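Local coordinates for YcaO (Methanopyrus kandleri, PDB 6CIB), which binds ADP and magnesium and, as a YcaO-family enzyme, probably uses ATP to activate peptide backbone amides for thioamide formation, at residues N146-G151 and V344-V349. Residues are numbered along the deposited sequence; the frame is centred on the assembly and turned at random.
Sequences NGLSAG and VPVVRV. With MG (magnesium ion), chain H; ADP (adenosine-5'-diphosphate), chain G.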
ATOM      1  N   ASN A 146       5.957  -3.965   0.630  1.00 29.59           N
ATOM      2  CA  ASN A 146       5.419  -3.242  -0.520  1.00 30.06           C
ATOM      3  C   ASN A 146       4.927  -4.223  -1.573  1.00 28.84           C
ATOM      4  O   ASN A 146       5.678  -5.082  -2.036  1.00 28.63           O
ATOM      5  CB  ASN A 146       6.444  -2.284  -1.140  1.00 30.80           C
ATOM      6  CG  ASN A 146       5.802  -1.275  -2.089  1.00 31.03           C
ATOM      7  OD1 ASN A 146       4.819  -0.625  -1.745  1.00 30.81           O
ATOM      8  ND2 ASN A 146       6.371  -1.132  -3.276  1.00 30.52           N
ATOM      9  N   GLY A 147       3.650  -4.093  -1.922  1.00 27.79           N
ATOM     10  CA  GLY A 147       3.013  -4.975  -2.885  1.00 26.30           C
ATOM     11  C   GLY A 147       2.355  -6.201  -2.296  1.00 26.66           C
ATOM     12  O   GLY A 147       1.788  -7.010  -3.038  1.00 26.65           O
ATOM     13  N   LEU A 148       2.451  -6.362  -0.976  1.00 26.41           N
ATOM     14  CA  LEU A 148       1.788  -7.457  -0.275  1.00 26.86           C
ATOM     15  C   LEU A 148       0.328  -7.115  -0.022  1.00 26.99           C
ATOM     16  O   LEU A 148       0.022  -6.051   0.514  1.00 29.71           O
ATOM     17  CB  LEU A 148       2.514  -7.766   1.044  1.00 26.74           C
ATOM     18  CG  LEU A 148       2.003  -8.890   1.942  1.00 27.59           C
ATOM     19  CD1 LEU A 148       2.198 -10.268   1.301  1.00 26.53           C
ATOM     20  CD2 LEU A 148       2.728  -8.793   3.273  1.00 26.06           C
ATOM     21  N   SER A 149      -0.574  -8.015  -0.411  1.00 26.92           N
ATOM     22  CA  SER A 149      -2.011  -7.807  -0.217  1.00 28.32           C
ATOM     23  C   SER A 149      -2.787  -9.109  -0.100  1.00 27.53           C
ATOM     24  O   SER A 149      -2.454 -10.102  -0.734  1.00 25.77           O
ATOM     25  CB  SER A 149      -2.614  -6.962  -1.356  1.00 29.48           C
ATOM     26  OG  SER A 149      -1.983  -5.681  -1.419  1.00 36.42           O
ATOM     27  N   ALA A 150      -3.839  -9.060   0.708  1.00 28.80           N
ATOM     28  CA  ALA A 150      -4.806 -10.139   0.842  1.00 28.59           C
ATOM     29  C   ALA A 150      -6.134  -9.695   0.228  1.00 29.81           C
ATOM     30  O   ALA A 150      -6.378  -8.495   0.055  1.00 29.65           O
ATOM     31  CB  ALA A 150      -4.983 -10.497   2.308  1.00 28.81           C
ATOM     32  N   GLY A 151      -6.970 -10.667  -0.131  1.00 29.81           N
ATOM     33  CA  GLY A 151      -8.340 -10.407  -0.564  1.00 29.30           C
ATOM     34  C   GLY A 151      -9.218 -11.636  -0.435  1.00 30.89           C
ATOM     35  O   GLY A 151      -8.746 -12.705  -0.047  1.00 30.33           O
ATOM     36  N   VAL A 344      -7.238 -18.187   2.194  1.00 43.39           N
ATOM     37  CA  VAL A 344      -7.344 -16.741   1.968  1.00 38.34           C
ATOM     38  C   VAL A 344      -6.320 -16.351   0.910  1.00 34.73           C
ATOM     39  O   VAL A 344      -5.120 -16.511   1.136  1.00 34.66           O
ATOM     40  CB  VAL A 344      -7.085 -15.903   3.247  1.00 38.75           C
ATOM     41  CG1 VAL A 344      -7.235 -14.417   2.950  1.00 36.58           C
ATOM     42  CG2 VAL A 344      -8.008 -16.317   4.387  1.00 39.12           C
ATOM     43  N   PRO A 345      -6.790 -15.846  -0.246  1.00 32.62           N
ATOM     44  CA  PRO A 345      -5.877 -15.362  -1.284  1.00 30.81           C
ATOM     45  C   PRO A 345      -4.968 -14.240  -0.781  1.00 29.81           C
ATOM     46  O   PRO A 345      -5.456 -13.211  -0.304  1.00 29.39           O
ATOM     47  CB  PRO A 345      -6.824 -14.847  -2.377  1.00 31.71           C
ATOM     48  CG  PRO A 345      -8.084 -15.624  -2.183  1.00 31.50           C
ATOM     49  CD  PRO A 345      -8.195 -15.841  -0.702  1.00 31.87           C
ATOM     50  N   VAL A 346      -3.657 -14.476  -0.845  1.00 29.43           N
ATOM     51  CA  VAL A 346      -2.638 -13.453  -0.559  1.00 29.14           C
ATOM     52  C   VAL A 346      -1.644 -13.481  -1.710  1.00 29.70           C
ATOM     53  O   VAL A 346      -1.294 -14.560  -2.208  1.00 30.31           O
ATOM     54  CB  VAL A 346      -1.897 -13.680   0.802  1.00 28.73           C
ATOM     55  CG1 VAL A 346      -0.853 -12.586   1.062  1.00 27.25           C
ATOM     56  CG2 VAL A 346      -2.884 -13.725   1.964  1.00 26.88           C
ATOM     57  N   VAL A 347      -1.212 -12.297  -2.144  1.00 29.34           N
ATOM     58  CA  VAL A 347      -0.167 -12.186  -3.165  1.00 29.38           C
ATOM     59  C   VAL A 347       0.917 -11.189  -2.779  1.00 30.41           C
ATOM     60  O   VAL A 347       0.699 -10.283  -1.958  1.00 29.73           O
ATOM     61  CB  VAL A 347      -0.699 -11.819  -4.583  1.00 29.36           C
ATOM     62  CG1 VAL A 347      -1.745 -12.816  -5.078  1.00 30.08           C
ATOM     63  CG2 VAL A 347      -1.221 -10.385  -4.650  1.00 29.99           C
ATOM     64  N   ARG A 348       2.084 -11.381  -3.388  1.00 29.30           N
ATOM     65  CA  ARG A 348       3.096 -10.358  -3.450  1.00 29.21           C
ATOM     66  C   ARG A 348       3.242  -9.923  -4.913  1.00 30.15           C
ATOM     67  O   ARG A 348       3.537 -10.741  -5.792  1.00 29.77           O
ATOM     68  CB  ARG A 348       4.422 -10.878  -2.894  1.00 29.15           C
ATOM     69  CG  ARG A 348       5.467  -9.801  -2.679  1.00 28.66           C
ATOM     70  CD  ARG A 348       5.226  -9.052  -1.371  1.00 29.17           C
ATOM     71  NE  ARG A 348       6.039  -7.840  -1.302  1.00 28.87           N
ATOM     72  CZ  ARG A 348       7.278  -7.780  -0.823  1.00 30.20           C
ATOM     73  NH1 ARG A 348       7.882  -8.866  -0.338  1.00 31.04           N
ATOM     74  NH2 ARG A 348       7.922  -6.619  -0.826  1.00 31.53           N
ATOM     75  N   VAL A 349       3.001  -8.639  -5.152  1.00 29.99           N
ATOM     76  CA  VAL A 349       3.193  -8.012  -6.463  1.00 30.07           C
ATOM     77  C   VAL A 349       4.517  -7.278  -6.424  1.00 30.84           C
ATOM     78  O   VAL A 349       4.764  -6.487  -5.506  1.00 32.17           O
ATOM     79  CB  VAL A 349       2.044  -7.034  -6.807  1.00 29.20           C
ATOM     80  CG1 VAL A 349       2.325  -6.276  -8.108  1.00 30.26           C
ATOM     81  CG2 VAL A 349       0.725  -7.790  -6.904  1.00 28.46           C
TER
HETATM   82 MG    MG H 402      -0.704  -4.649   2.240  1.00 40.22          MG
HETATM   83  PB  ADP G 401      -3.899  -1.050   2.636  1.00 48.27           P
HETATM   84  O1B ADP G 401      -3.853  -2.234   1.692  1.00 47.80           O
HETATM   85  O2B ADP G 401      -3.556   0.279   1.993  1.00 51.35           O
HETATM   86  O3B ADP G 401      -3.233  -1.271   3.974  1.00 47.98           O
HETATM   87  PA  ADP G 401      -6.439  -1.515   3.963  1.00 35.77           P
HETATM   88  O1A ADP G 401      -7.813  -1.192   3.443  1.00 38.83           O
HETATM   89  O2A ADP G 401      -6.094  -1.002   5.335  1.00 36.77           O
HETATM   90  O3A ADP G 401      -5.480  -0.850   2.876  1.00 43.46           O
HETATM   91  O5' ADP G 401      -6.242  -3.108   3.884  1.00 34.06           O
HETATM   92  C5' ADP G 401      -5.345  -3.903   4.681  1.00 32.69           C
HETATM   93  C4' ADP G 401      -5.327  -5.343   4.136  1.00 32.14           C
HETATM   94  O4' ADP G 401      -6.650  -5.901   4.181  1.00 32.12           O
HETATM   95  C3' ADP G 401      -4.913  -5.438   2.665  1.00 31.59           C
HETATM   96  O3' ADP G 401      -4.276  -6.706   2.417  1.00 30.75           O
HETATM   97  C2' ADP G 401      -6.234  -5.390   1.920  1.00 30.68           C
HETATM   98  O2' ADP G 401      -6.150  -5.958   0.616  1.00 30.03           O
HETATM   99  C1' ADP G 401      -7.148  -6.172   2.858  1.00 30.41           C
HETATM  100  N9  ADP G 401      -8.564  -5.749   2.790  1.00 30.40           N
HETATM  101  C8  ADP G 401      -9.032  -4.530   3.119  1.00 30.89           C
HETATM  102  N7  ADP G 401     -10.372  -4.465   2.942  1.00 30.60           N
HETATM  103  C5  ADP G 401     -10.784  -5.663   2.516  1.00 30.09           C
HETATM  104  C6  ADP G 401     -12.089  -6.262   2.150  1.00 29.63           C
HETATM  105  N6  ADP G 401     -13.225  -5.528   2.227  1.00 28.92           N
HETATM  106  N1  ADP G 401     -12.091  -7.554   1.739  1.00 30.61           N
HETATM  107  C2  ADP G 401     -10.959  -8.294   1.661  1.00 30.88           C
HETATM  108  N3  ADP G 401      -9.739  -7.810   1.986  1.00 30.55           N
HETATM  109  C4  ADP G 401      -9.592  -6.519   2.416  1.00 30.28           C
HETATM  110  O   HOH W   1      -2.028  -3.764   0.688  1.00 32.94           O
HETATM  111  O   HOH W   2      -1.308  -3.434   4.042  1.00 34.55           O
HETATM  112  O   HOH W   3       1.367  -3.873   2.110  1.00 25.81           O
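Ser149 and Val347 form the antiparallel hydrogen-bonded pair at the middle of the contact, Ser149 N giving to Val347 O at 3.0 Å and Val347 N to Ser149 O at 2.9 Å, and Gly151 N to Pro345 O and Val349 N to Gly147 O extend the ladder beyond it. Leu148, Ala150, Val346 and Arg348 share one face, turned to helix 68-85 at Leu148 and Val346, whose side chains lie crosswise, CD1 of the first meeting CG1 of the second at 3.8 Å; the small CB of Ala150 rests on the other branch, CG2. Gly147 has a positive phi (91°), and a CB there would run into Val349 O. Arg348 first extends, CG anti to its backbone N (chi1 -169°), then bends at chi2 (81°), laying CD against Leu148 CB and bringing NE (2.9 Å) and NH2 (3.0 Å) side-on to Asn146 O, which lies in the guanidinium plane. With an alanine here, the Asn146 carbonyl would probably be left without either guanidinium donor and the loop leading into the strand less firmly held. On the strand's outer edge, Leu148 O binds magnesium at 2.3 Å, Glu81 being another ligand, while Ala150 N and O hold the ribose hydroxyls O3' and O2'. Ser149 OG donates to a magnesium-bound water that in turn donates to the ADP beta-phosphate. With one edge paired to the sheet, the strand turns its other edge, backbone N-H and C=O groups, to nucleotide and metal.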